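PDB 3RJU: beta-lactamase/D-alanine Carboxypeptidase from Yersinia pestis, which probably hydrolyses beta-lactams or trims D-alanine from cell-wall peptides, as serine beta-lactamases and D-alanine carboxypeptidases of this family do. Local coordinates for residues G42-P46 against R207-G211; L108-A112 against A163-L167; L118-P123 against N139-L144; T197-T201 against C217-V221; G308-Y312 against F324-R329. One frame throughout, in Å; residues are numbered along the deposited sequence. Where two conformers were deposited one is given.

Contact 1. Residues G42-P46 against R207-G211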
# COMPACT_ATOMS: atom_id res chain seq x y z
N GLY A 42 -17.75 7.15 13.69
CA GLY A 42 -17.95 5.85 14.27
C GLY A 42 -17.12 5.61 15.52
O GLY A 42 -16.90 6.53 16.31
N GLU A 43 -16.65 4.37 15.67
CA GLU A 43 -16.08 3.92 16.93
C GLU A 43 -14.79 3.18 16.69
O GLU A 43 -14.64 2.53 15.65
CB GLU A 43 -17.04 2.95 17.60
CG GLU A 43 -18.46 3.42 17.72
CD GLU A 43 -19.33 2.31 18.26
OE1 GLU A 43 -19.66 1.35 17.51
OE2 GLU A 43 -19.67 2.39 19.45
N THR A 44 -13.88 3.25 17.65
CA THR A 44 -12.61 2.53 17.55
C THR A 44 -12.73 1.05 17.94
O THR A 44 -11.80 0.29 17.74
CB THR A 44 -11.51 3.18 18.40
OG1 THR A 44 -11.93 3.21 19.77
CG2 THR A 44 -11.21 4.61 17.93
N GLN A 45 -13.86 0.66 18.53
CA GLN A 45 -14.19 -0.74 18.77
C GLN A 45 -15.71 -0.82 18.79
O GLN A 45 -16.37 0.10 19.27
CB GLN A 45 -13.62 -1.23 20.11
CG GLN A 45 -12.13 -0.98 20.30
CD GLN A 45 -11.56 -1.63 21.56
OE1 GLN A 45 -12.14 -2.56 22.11
NE2 GLN A 45 -10.40 -1.13 22.00
N PRO A 46 -16.30 -1.91 18.25
CA PRO A 46 -17.77 -1.98 18.22
C PRO A 46 -18.37 -1.72 19.60
O PRO A 46 -17.98 -2.38 20.57
CB PRO A 46 -18.04 -3.41 17.75
CG PRO A 46 -16.85 -3.70 16.88
CD PRO A 46 -15.69 -3.09 17.61
N ARG A 207 -4.11 1.44 21.04
CA ARG A 207 -4.77 2.41 20.16
C ARG A 207 -5.24 1.81 18.84
O ARG A 207 -5.85 2.51 18.03
CB ARG A 207 -3.86 3.62 19.89
CG ARG A 207 -3.55 4.44 21.14
CD ARG A 207 -2.69 5.67 20.80
NE ARG A 207 -1.25 5.39 20.84
CZ ARG A 207 -0.41 5.59 19.83
NH1 ARG A 207 -0.84 6.05 18.66
NH2 ARG A 207 0.89 5.35 20.00
N LEU A 208 -4.99 0.52 18.63
CA LEU A 208 -5.38 -0.13 17.37
C LEU A 208 -6.90 -0.25 17.31
O LEU A 208 -7.54 -0.75 18.26
CB LEU A 208 -4.72 -1.50 17.22
CG LEU A 208 -4.97 -2.22 15.89
CD1 LEU A 208 -4.30 -1.48 14.72
CD2 LEU A 208 -4.51 -3.67 15.96
N MSE A 209 -7.49 0.27 16.23
CA MSE A 209 -8.93 0.18 16.03
C MSE A 209 -9.30 -1.28 15.76
O MSE A 209 -8.45 -2.07 15.32
CB MSE A 209 -9.35 1.06 14.84
CG MSE A 209 -9.00 2.55 15.03
SE MSE A 209 -9.43 3.55 13.43
CE MSE A 209 -11.32 3.09 13.21
N ILE A 210 -10.56 -1.62 16.03
CA ILE A 210 -11.04 -2.98 15.96
C ILE A 210 -12.34 -3.05 15.16
O ILE A 210 -13.26 -2.27 15.39
CB ILE A 210 -11.30 -3.54 17.37
CG1 ILE A 210 -9.97 -3.68 18.14
CG2 ILE A 210 -12.02 -4.88 17.30
CD1 ILE A 210 -10.13 -4.01 19.63
N GLY A 211 -12.40 -3.97 14.21
CA GLY A 211 -13.64 -4.26 13.51
C GLY A 211 -13.80 -5.76 13.36
O GLY A 211 -13.12 -6.54 14.04
O HOH W 1 -13.01 0.46 14.78
O HOH W 2 -8.38 1.28 20.91
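T44 and I210 make the tight centre of this contact: the backbone N of I210 donates to T44 O over 2.8 Å, coming in 32° out of the carbonyl plane, with a modest N-H...O angle of 145°. The same oxygen also takes a CA-H...O contact from M209, whose CA stands 3.3 Å from T44 O. The selenomethionine chain of M209 bends at chi3, bringing CE near E43 O; its CB lies against F309, and CE at the chain end reaches T328. The contact joins the loop leaving edge strand 35-42 of the large antiparallel sheet to the loop after helix 202-205, which also lies against strand 309-316 of the beta-lactamase fold. A water reinforces it, donating to both E43 O and I210 O, each at 2.8 Å. I210 packs closely between two residues: its CD1 lies 3.4 Å from CD of the Q45 amide, while its CG2 meets the ring of P46 with CD 4.1 Å away. CG1 stands anti to the carbonyl carbon (chi1 -67°) and, with chi2 near anti as well, this sets CD1 against the Q45 amide. The polar end of that amide is the looser side. Q45 was modelled in two conformers, and in this one its NE2 holds a second water only weakly; that water in turn donates, again weakly, to L208 O.

Contact 2. Residues L108-A112 against A163-L167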
# COMPACT_ATOMS: atom_id res chain seq x y z
N LEU A 108 13.73 -7.16 -9.88
CA LEU A 108 13.03 -6.41 -8.83
C LEU A 108 11.80 -5.69 -9.38
O LEU A 108 10.74 -5.71 -8.75
CB LEU A 108 13.96 -5.44 -8.09
CG LEU A 108 15.21 -6.05 -7.45
CD1 LEU A 108 15.98 -4.99 -6.68
CD2 LEU A 108 14.90 -7.27 -6.56
N LEU A 109 11.93 -5.11 -10.57
CA LEU A 109 10.81 -4.46 -11.26
C LEU A 109 9.59 -5.37 -11.39
O LEU A 109 8.44 -4.91 -11.27
CB LEU A 109 11.27 -3.97 -12.64
CG LEU A 109 10.17 -3.44 -13.55
CD1 LEU A 109 9.52 -2.20 -12.90
CD2 LEU A 109 10.73 -3.10 -14.93
N HIS A 110 9.83 -6.65 -11.67
CA HIS A 110 8.73 -7.60 -11.83
C HIS A 110 8.02 -7.82 -10.49
O HIS A 110 6.80 -7.94 -10.45
CB HIS A 110 9.21 -8.94 -12.40
CG HIS A 110 9.83 -8.82 -13.76
ND1 HIS A 110 11.12 -9.23 -14.03
CD2 HIS A 110 9.33 -8.33 -14.93
CE1 HIS A 110 11.38 -9.01 -15.31
NE2 HIS A 110 10.32 -8.45 -15.87
N LEU A 111 8.79 -7.93 -9.41
CA LEU A 111 8.17 -8.10 -8.10
C LEU A 111 7.30 -6.88 -7.80
O LEU A 111 6.19 -7.03 -7.27
CB LEU A 111 9.24 -8.25 -7.01
CG LEU A 111 10.23 -9.40 -7.21
CD1 LEU A 111 11.34 -9.28 -6.15
CD2 LEU A 111 9.55 -10.75 -7.12
N ALA A 112 7.80 -5.68 -8.10
CA ALA A 112 7.08 -4.46 -7.74
C ALA A 112 5.82 -4.20 -8.57
O ALA A 112 4.88 -3.54 -8.12
CB ALA A 112 8.01 -3.24 -7.82
N ALA A 163 5.55 -12.01 -3.60
CA ALA A 163 6.56 -11.30 -4.38
C ALA A 163 7.03 -10.02 -3.70
O ALA A 163 8.22 -9.67 -3.77
CB ALA A 163 6.03 -11.02 -5.81
N TYR A 164 6.11 -9.29 -3.07
CA TYR A 164 6.45 -8.06 -2.38
C TYR A 164 7.27 -8.27 -1.11
O TYR A 164 8.12 -7.45 -0.77
CB TYR A 164 5.20 -7.20 -2.10
CG TYR A 164 5.11 -6.02 -3.03
CD1 TYR A 164 5.70 -4.81 -2.69
CD2 TYR A 164 4.48 -6.13 -4.28
CE1 TYR A 164 5.66 -3.72 -3.54
CE2 TYR A 164 4.44 -5.05 -5.15
CZ TYR A 164 5.02 -3.84 -4.76
OH TYR A 164 4.98 -2.75 -5.60
N ASP A 165 7.04 -9.38 -0.40
CA ASP A 165 7.88 -9.69 0.75
C ASP A 165 9.28 -10.16 0.30
O ASP A 165 10.29 -9.80 0.92
CB ASP A 165 7.17 -10.67 1.68
CG ASP A 165 5.96 -10.04 2.32
OD1 ASP A 165 6.12 -8.89 2.79
OD2 ASP A 165 4.87 -10.66 2.30
N LEU A 166 9.33 -10.92 -0.79
CA LEU A 166 10.64 -11.24 -1.38
C LEU A 166 11.38 -9.96 -1.79
O LEU A 166 12.59 -9.87 -1.65
CB LEU A 166 10.51 -12.18 -2.58
CG LEU A 166 10.06 -13.61 -2.23
CD1 LEU A 166 9.69 -14.40 -3.49
CD2 LEU A 166 11.13 -14.37 -1.43
N LEU A 167 10.66 -8.97 -2.31
CA LEU A 167 11.26 -7.69 -2.65
C LEU A 167 11.86 -7.03 -1.40
O LEU A 167 13.01 -6.55 -1.43
CB LEU A 167 10.24 -6.76 -3.30
CG LEU A 167 10.73 -5.36 -3.67
CD1 LEU A 167 11.96 -5.40 -4.58
CD2 LEU A 167 9.58 -4.56 -4.31
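The Y164 ring meets helix 108-113 along its edge: A112 O lies near the ring plane, while L111 O comes up obliquely, 3.4 Å from CE2. Beyond the two segments, the ring of H114 meets the tyrosine with planes about 40° apart, and K65 and T68 of helix 64-77 also touch it. At the end of the ring, Y164 OH donates to A112 O over a short 2.6 Å, in the carbonyl plane and on a lone pair. The first torsion is unusual, chi1 -105°, and swings the ring across to the last turn of the other helix. Next to this polar spot the contact is mostly aliphatic. L111 points straight at helix 162-175 and straddles it, CD2 lying 3.8 Å from A163 CB and CD1 3.8 Å from L167 CA. L167 answers with its CG anti to the backbone N, which carries both methyls toward helix 108-113: CD1 sits 4.0 Å from L108 CD2, and CD2 lies 4.1 Å from A112 CB. The segment axes come to 8.8 Å, at 136° between their directions, and the backbones are closest where L111 meets the small A163. The tyrosine bond gives A112 O a side-chain partner. Y164 OH is also hydrogen-bonded to S69 OG, so this buried hydroxyl joins three helices; the two bonds hold it in place, and the ring touches K65 of a probable SxxK motif of the serine active site.

Contact 3. Residues L118-P123 against N139-L144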
# COMPACT_ATOMS: atom_id res chain seq x y z
N LEU A 118 5.17 -15.20 -9.97
CA LEU A 118 5.05 -15.87 -8.68
C LEU A 118 3.60 -15.91 -8.22
O LEU A 118 2.78 -15.08 -8.63
CB LEU A 118 5.92 -15.17 -7.62
CG LEU A 118 7.43 -15.29 -7.81
CD1 LEU A 118 8.14 -14.36 -6.83
CD2 LEU A 118 7.89 -16.73 -7.61
N PRO A 119 3.26 -16.87 -7.35
CA PRO A 119 1.87 -16.91 -6.87
C PRO A 119 1.58 -15.78 -5.89
O PRO A 119 2.49 -15.11 -5.40
CB PRO A 119 1.77 -18.27 -6.18
CG PRO A 119 3.17 -18.57 -5.76
CD PRO A 119 4.08 -17.96 -6.79
N ARG A 120 0.31 -15.59 -5.60
CA ARG A 120 -0.12 -14.49 -4.74
C ARG A 120 0.38 -14.69 -3.31
O ARG A 120 0.86 -13.75 -2.67
CB ARG A 120 -1.64 -14.38 -4.78
CG ARG A 120 -2.24 -13.38 -3.82
CD ARG A 120 -3.75 -13.32 -4.01
NE ARG A 120 -4.33 -12.51 -2.96
CZ ARG A 120 -4.99 -11.37 -3.15
NH1 ARG A 120 -5.20 -10.89 -4.38
NH2 ARG A 120 -5.44 -10.71 -2.10
N GLU A 121 0.26 -15.93 -2.81
CA GLU A 121 0.82 -16.31 -1.51
C GLU A 121 1.72 -17.53 -1.65
O GLU A 121 1.54 -18.35 -2.54
CB GLU A 121 -0.28 -16.65 -0.50
CG GLU A 121 -1.25 -15.53 -0.24
CD GLU A 121 -0.74 -14.45 0.70
OE1 GLU A 121 0.36 -14.59 1.28
OE2 GLU A 121 -1.45 -13.46 0.86
N GLN A 122 2.68 -17.67 -0.74
CA GLN A 122 3.35 -18.94 -0.63
C GLN A 122 2.29 -20.01 -0.35
O GLN A 122 1.47 -19.85 0.55
CB GLN A 122 4.36 -18.92 0.51
CG GLN A 122 5.17 -20.21 0.58
CD GLN A 122 6.26 -20.15 1.61
OE1 GLN A 122 6.83 -19.09 1.84
NE2 GLN A 122 6.57 -21.28 2.24
N PRO A 123 2.30 -21.11 -1.12
CA PRO A 123 1.34 -22.19 -0.85
C PRO A 123 1.68 -22.96 0.41
O PRO A 123 2.80 -22.86 0.93
CB PRO A 123 1.50 -23.10 -2.07
CG PRO A 123 2.90 -22.83 -2.56
CD PRO A 123 3.17 -21.38 -2.28
N ASN A 139 10.82 -19.01 5.81
CA ASN A 139 9.88 -19.88 5.10
C ASN A 139 9.90 -19.57 3.60
O ASN A 139 9.89 -20.48 2.76
CB ASN A 139 8.43 -19.68 5.56
CG ASN A 139 8.19 -20.05 7.01
OD1 ASN A 139 7.30 -19.49 7.64
ND2 ASN A 139 8.95 -21.02 7.53
N ARG A 140 9.90 -18.28 3.26
CA ARG A 140 9.85 -17.86 1.86
C ARG A 140 11.02 -18.41 1.06
O ARG A 140 10.85 -18.94 -0.05
CB ARG A 140 9.85 -16.33 1.72
CG ARG A 140 8.57 -15.69 2.12
CD ARG A 140 8.57 -14.24 1.70
NE ARG A 140 9.42 -13.33 2.47
CZ ARG A 140 9.08 -12.80 3.65
NH1 ARG A 140 7.94 -13.15 4.25
NH2 ARG A 140 9.88 -11.92 4.24
N TRP A 141 12.22 -18.27 1.61
CA TRP A 141 13.41 -18.67 0.88
C TRP A 141 13.58 -20.19 0.83
O TRP A 141 14.09 -20.71 -0.15
CB TRP A 141 14.65 -17.92 1.38
CG TRP A 141 14.54 -16.51 0.96
CD1 TRP A 141 13.89 -15.49 1.62
CD2 TRP A 141 15.03 -15.94 -0.27
NE1 TRP A 141 13.96 -14.33 0.88
CE2 TRP A 141 14.65 -14.58 -0.28
CE3 TRP A 141 15.74 -16.45 -1.36
CZ2 TRP A 141 14.98 -13.71 -1.33
CZ3 TRP A 141 16.07 -15.59 -2.41
CH2 TRP A 141 15.68 -14.24 -2.39
N GLN A 142 13.10 -20.88 1.86
CA GLN A 142 13.07 -22.33 1.85
C GLN A 142 12.13 -22.84 0.75
O GLN A 142 12.46 -23.78 0.03
CB GLN A 142 12.68 -22.87 3.23
CG GLN A 142 12.73 -24.38 3.36
CD GLN A 142 14.12 -24.95 3.07
OE1 GLN A 142 15.14 -24.35 3.43
NE2 GLN A 142 14.16 -26.11 2.41
N TRP A 143 10.98 -22.19 0.59
CA TRP A 143 10.05 -22.54 -0.48
C TRP A 143 10.60 -22.16 -1.85
O TRP A 143 10.50 -22.94 -2.79
CB TRP A 143 8.69 -21.83 -0.27
CG TRP A 143 7.74 -22.05 -1.41
CD1 TRP A 143 6.87 -23.10 -1.57
CD2 TRP A 143 7.56 -21.21 -2.56
NE1 TRP A 143 6.16 -22.96 -2.75
CE2 TRP A 143 6.56 -21.81 -3.37
CE3 TRP A 143 8.14 -20.00 -2.98
CZ2 TRP A 143 6.15 -21.25 -4.58
CZ3 TRP A 143 7.71 -19.44 -4.20
CH2 TRP A 143 6.72 -20.07 -4.97
N LEU A 144 11.17 -20.97 -1.96
CA LEU A 144 11.55 -20.45 -3.27
C LEU A 144 12.61 -21.35 -3.92
O LEU A 144 12.60 -21.60 -5.14
CB LEU A 144 12.05 -19.00 -3.13
CG LEU A 144 12.36 -18.24 -4.41
CD1 LEU A 144 11.12 -18.09 -5.28
CD2 LEU A 144 12.96 -16.89 -4.07
O HOH W 3 8.97 -23.06 3.72
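Q122 and W143 slide past each other in opposite directions, with the glutamine amide and the indole nearly parallel, their planes 22° apart. The closest overlap with the ring is aliphatic rather than amide: Q122 CG stands over the five-membered ring, 4.0 Å from its centroid and 20° off the normal, a CH-pi contact. Because the Q122 chain is extended, with CG anti to the backbone N (chi1 -175°), its amide runs on past the ring to the helix backbone, where NE2 comes 3.3 Å from W143 CB and OE1 3.3 Å from R140 CA. A water completes the polar end, donating to N139 O at 2.9 Å and weakly accepting from Q122 NE2. P123 crosses the indole at about a right angle, and its CD lies above the ring, toward the rim, 3.6 Å from CE2; its CG is 3.3 Å from NE1. P119 and W143 point at each other, P119 CD lying 3.8 Å from W143 CH2. L118 finishes the row: its CD2 reaches the ring edge near the plane and also packs on L144, 4.2 Å from CD1. Thus two prolines, a leucine and a glutamine chain follow the outline of one tryptophan. R140 turns its guanidinium away to a salt bridge with D169 of helix 162-175, and W143 touches L162 at the start of that helix. The arrangement is loop-on-helix packing in the helical part of the beta-lactamase fold, where the loop after helix 108-113 is laid over helix 137-144 near a bound glycerol and citrate.

Contact 4. Residues T197-T201 against C217-V221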
# COMPACT_ATOMS: atom_id res chain seq x y z
N THR A 197 5.07 1.48 11.86
CA THR A 197 5.93 0.45 12.41
C THR A 197 5.44 -0.95 12.04
O THR A 197 4.26 -1.14 11.72
CB THR A 197 5.99 0.57 13.96
OG1 THR A 197 6.91 -0.40 14.48
CG2 THR A 197 4.61 0.35 14.60
N LEU A 198 6.36 -1.92 12.07
CA LEU A 198 6.04 -3.34 11.94
C LEU A 198 6.13 -4.01 13.30
O LEU A 198 5.83 -5.19 13.44
CB LEU A 198 7.03 -4.02 10.99
CG LEU A 198 6.97 -3.57 9.54
CD1 LEU A 198 8.29 -3.86 8.81
CD2 LEU A 198 5.77 -4.20 8.82
N THR A 199 6.54 -3.24 14.30
CA THR A 199 6.76 -3.80 15.63
C THR A 199 6.16 -2.87 16.70
O THR A 199 6.88 -2.23 17.47
CB THR A 199 8.28 -3.99 15.89
OG1 THR A 199 8.95 -2.73 15.72
CG2 THR A 199 8.88 -4.98 14.88
N PRO A 200 4.82 -2.80 16.75
CA PRO A 200 4.19 -1.88 17.70
C PRO A 200 4.45 -2.23 19.16
O PRO A 200 4.58 -3.40 19.54
CB PRO A 200 2.70 -1.99 17.37
CG PRO A 200 2.56 -3.35 16.75
CD PRO A 200 3.84 -3.56 15.97
N THR A 201 4.52 -1.19 19.99
CA THR A 201 4.60 -1.37 21.43
C THR A 201 3.22 -1.63 22.01
O THR A 201 2.21 -1.52 21.31
CB THR A 201 5.13 -0.11 22.10
OG1 THR A 201 4.20 0.96 21.86
CG2 THR A 201 6.50 0.26 21.53
N CYS A 217 -2.79 -7.61 17.97
CA CYS A 217 -1.80 -6.63 17.57
C CYS A 217 -0.41 -7.16 17.89
O CYS A 217 -0.03 -7.27 19.05
CB CYS A 217 -2.07 -5.31 18.28
SG CYS A 217 -0.92 -3.97 17.88
N GLY A 218 0.35 -7.52 16.86
CA GLY A 218 1.65 -8.10 17.09
C GLY A 218 2.66 -7.71 16.03
O GLY A 218 2.41 -6.84 15.20
N ASN A 219 3.82 -8.34 16.10
CA ASN A 219 4.90 -8.12 15.16
C ASN A 219 4.45 -8.63 13.79
O ASN A 219 4.01 -9.77 13.65
CB ASN A 219 6.13 -8.88 15.68
CG ASN A 219 7.33 -8.82 14.75
OD1 ASN A 219 7.24 -9.12 13.56
ND2 ASN A 219 8.49 -8.46 15.30
N THR A 220 4.55 -7.76 12.78
CA THR A 220 4.13 -8.10 11.43
C THR A 220 5.30 -8.03 10.43
O THR A 220 5.10 -7.87 9.21
CB THR A 220 3.02 -7.16 10.96
OG1 THR A 220 3.46 -5.81 11.12
CG2 THR A 220 1.71 -7.39 11.77
N VAL A 221 6.52 -8.18 10.94
CA VAL A 221 7.69 -8.13 10.08
C VAL A 221 7.65 -9.18 8.95
O VAL A 221 8.21 -8.97 7.87
CB VAL A 221 8.99 -8.24 10.90
CG1 VAL A 221 10.20 -8.45 9.98
CG2 VAL A 221 9.16 -7.00 11.75
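L198 and T220 join two loops, one leading into helix 202-205 and one some way after it, in a partly buried contact beside a disulfide. One straight backbone bond links them: T220 N donates to L198 O over 2.9 Å, at an N-H...O angle of 172° and in the carbonyl plane. N219 CA adds a CA-H...O contact to the same oxygen. Each loop also carries its own side-chain-to-backbone turn: T197 OG1 accepts from T199 N in an ST turn, and N219 OD1 accepts from V221 N in an Asx turn. L198 points toward the other loop, packing its CB 3.7 Å from V221 CG2 and setting CD2 3.6 Å from T220 OG1. That hydroxyl sits between the backbone N and the carbonyl carbon of its own residue (chi1 54°) and is bonded to G228 O. Farther out, T199 and N219 lie side by side, pointing the same way, with T199 CG2 3.5 Å from N219 ND2; the same methyl also meets V221 CG2 at 3.7 Å. At the other end P200 rests on the disulfide, its CG 3.7 Å from C217 SG, which is bonded to C205 SG of helix 202-205. Y230 of the short strand 230-231 lies against P200, C217 and T220, and its hydroxyl is hydrogen-bonded to G218 O.

Contact 5. Residues G308-Y312 against F324-R329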
# COMPACT_ATOMS: atom_id res chain seq x y z
N GLY A 308 -9.36 -6.90 9.38
CA GLY A 308 -10.52 -6.11 9.75
C GLY A 308 -10.46 -4.67 9.26
O GLY A 308 -11.40 -3.90 9.47
N PHE A 309 -9.35 -4.30 8.61
CA PHE A 309 -9.16 -2.96 8.05
C PHE A 309 -9.30 -2.99 6.54
O PHE A 309 -8.87 -3.96 5.89
CB PHE A 309 -7.77 -2.40 8.37
CG PHE A 309 -7.60 -1.99 9.80
CD1 PHE A 309 -7.79 -0.66 10.20
CD2 PHE A 309 -7.31 -2.94 10.76
CE1 PHE A 309 -7.65 -0.29 11.52
CE2 PHE A 309 -7.16 -2.57 12.09
CZ PHE A 309 -7.34 -1.24 12.47
N ILE A 310 -9.86 -1.93 5.98
CA ILE A 310 -9.73 -1.65 4.55
C ILE A 310 -9.20 -0.23 4.37
O ILE A 310 -9.56 0.69 5.12
CB ILE A 310 -11.03 -1.86 3.76
CG1 ILE A 310 -12.21 -1.08 4.36
CG2 ILE A 310 -11.33 -3.37 3.63
CD1 ILE A 310 -13.44 -1.12 3.46
N THR A 311 -8.32 -0.05 3.38
CA THR A 311 -7.70 1.23 3.15
C THR A 311 -7.69 1.55 1.67
O THR A 311 -7.72 0.65 0.82
CB THR A 311 -6.23 1.26 3.65
OG1 THR A 311 -5.54 0.10 3.17
CG2 THR A 311 -6.16 1.25 5.18
N TYR A 312 -7.65 2.83 1.37
CA TYR A 312 -7.57 3.25 -0.02
C TYR A 312 -6.91 4.61 -0.07
O TYR A 312 -7.19 5.49 0.76
CB TYR A 312 -8.97 3.31 -0.62
CG TYR A 312 -9.07 3.66 -2.09
CD1 TYR A 312 -8.39 2.89 -3.06
CD2 TYR A 312 -9.84 4.74 -2.52
CE1 TYR A 312 -8.50 3.20 -4.42
CE2 TYR A 312 -9.96 5.05 -3.88
CZ TYR A 312 -9.28 4.29 -4.82
OH TYR A 312 -9.37 4.58 -6.17
N PHE A 324 -6.84 9.79 1.52
CA PHE A 324 -6.58 8.51 2.16
C PHE A 324 -7.75 8.19 3.08
O PHE A 324 -8.21 9.06 3.85
CB PHE A 324 -5.32 8.60 3.02
CG PHE A 324 -5.09 7.38 3.88
CD1 PHE A 324 -4.73 6.16 3.29
CD2 PHE A 324 -5.21 7.44 5.26
CE1 PHE A 324 -4.52 5.03 4.06
CE2 PHE A 324 -5.00 6.31 6.04
CZ PHE A 324 -4.65 5.10 5.44
N VAL A 325 -8.22 6.95 3.04
CA VAL A 325 -9.30 6.56 3.93
C VAL A 325 -8.99 5.22 4.56
O VAL A 325 -8.36 4.36 3.95
CB VAL A 325 -10.68 6.50 3.18
CG1 VAL A 325 -10.65 5.45 2.08
CG2 VAL A 325 -11.80 6.22 4.16
N VAL A 326 -9.39 5.07 5.82
CA VAL A 326 -9.24 3.80 6.50
C VAL A 326 -10.57 3.51 7.19
O VAL A 326 -11.18 4.40 7.82
CB VAL A 326 -8.06 3.78 7.54
CG1 VAL A 326 -8.15 4.96 8.52
CG2 VAL A 326 -8.06 2.44 8.28
N VAL A 327 -11.04 2.28 7.03
CA VAL A 327 -12.28 1.84 7.65
C VAL A 327 -12.04 0.52 8.36
O VAL A 327 -11.34 -0.35 7.86
CB VAL A 327 -13.38 1.66 6.55
CG1 VAL A 327 -14.44 0.62 6.93
CG2 VAL A 327 -14.00 3.01 6.16
N THR A 328 -12.60 0.36 9.55
CA THR A 328 -12.72 -0.96 10.15
C THR A 328 -14.05 -1.60 9.71
O THR A 328 -15.12 -0.97 9.76
CB THR A 328 -12.62 -0.89 11.67
OG1 THR A 328 -13.40 0.21 12.13
CG2 THR A 328 -11.17 -0.69 12.12
N ARG A 329 -13.99 -2.84 9.24
CA ARG A 329 -15.14 -3.51 8.63
C ARG A 329 -16.23 -3.88 9.63
O ARG A 329 -15.94 -4.29 10.75
CB ARG A 329 -14.69 -4.81 7.95
CG ARG A 329 -13.74 -4.62 6.76
CD ARG A 329 -13.61 -5.94 6.00
NE ARG A 329 -14.87 -6.27 5.34
CZ ARG A 329 -15.73 -7.22 5.74
NH1 ARG A 329 -16.87 -7.41 5.09
NH2 ARG A 329 -15.46 -7.97 6.80
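Strands 309-312 and 324-328 run antiparallel, 4.8 Å apart at their axes and 166° between directions, with I310-V327 and Y312-V325 as hydrogen-bonded pairs, I310 N donating to V327 O and V327 N to I310 O, both at 2.9 Å and nearly straight, and R329 N continuing the pattern just past the strand with a 2.8 Å bond to G308 O. On the face carrying F309, T311, V326 and T328, the phenylalanine ring is boxed from two directions: T328 CG2 stands over it, 3.9 Å from the centroid in a CH-pi contact, while V326 CG2 comes in at the edge, in plane, 3.7 Å from CD1. V326 CG2 also touches the T311 methyl, and I58 of strand 58-59 packs against this same face. On the other face I310 puts CG1 between its backbone N and carbonyl carbon (chi1 53°), which lays it along V327, 3.7 Å from CB. Y312 contributes only its CB here, 3.8 Å from V325 CG1; the ring leads away and its OH is bonded to N343 of helix 336-349, whose M338 also touches I310 and V327. T311 OG1 and T328 OG1 are satisfied by I60 O and G25 N. The two strands form a beta hairpin in the middle of the large antiparallel sheet, packed between layers in the alpha/beta arrangement of serine beta-lactamases and penicillin-binding proteins.

How the contacts relate
Contacts 2 and 5 are buried, in different halves of the fold on opposite sides of the chain's centre: one between helices around a tyrosine hydroxyl, the other between sheet strands held by regular backbone bonds. Contacts 1, 3 and 4 are partly buried; 1 and 4 join loops, 3 a loop and a helix. Contacts 2 and 3 share the helical part and touch, L166 lying on W141 and L118; 3 relies on an indole face, 2 on leucine methyls. Contact 1 touches both contact 5, through M209 on F309 and T328, and contact 4, where L208 meets C217. Contacts 1 and 4 each use one backbone bond between loops, but water supplements the first and a disulfide flanks the second.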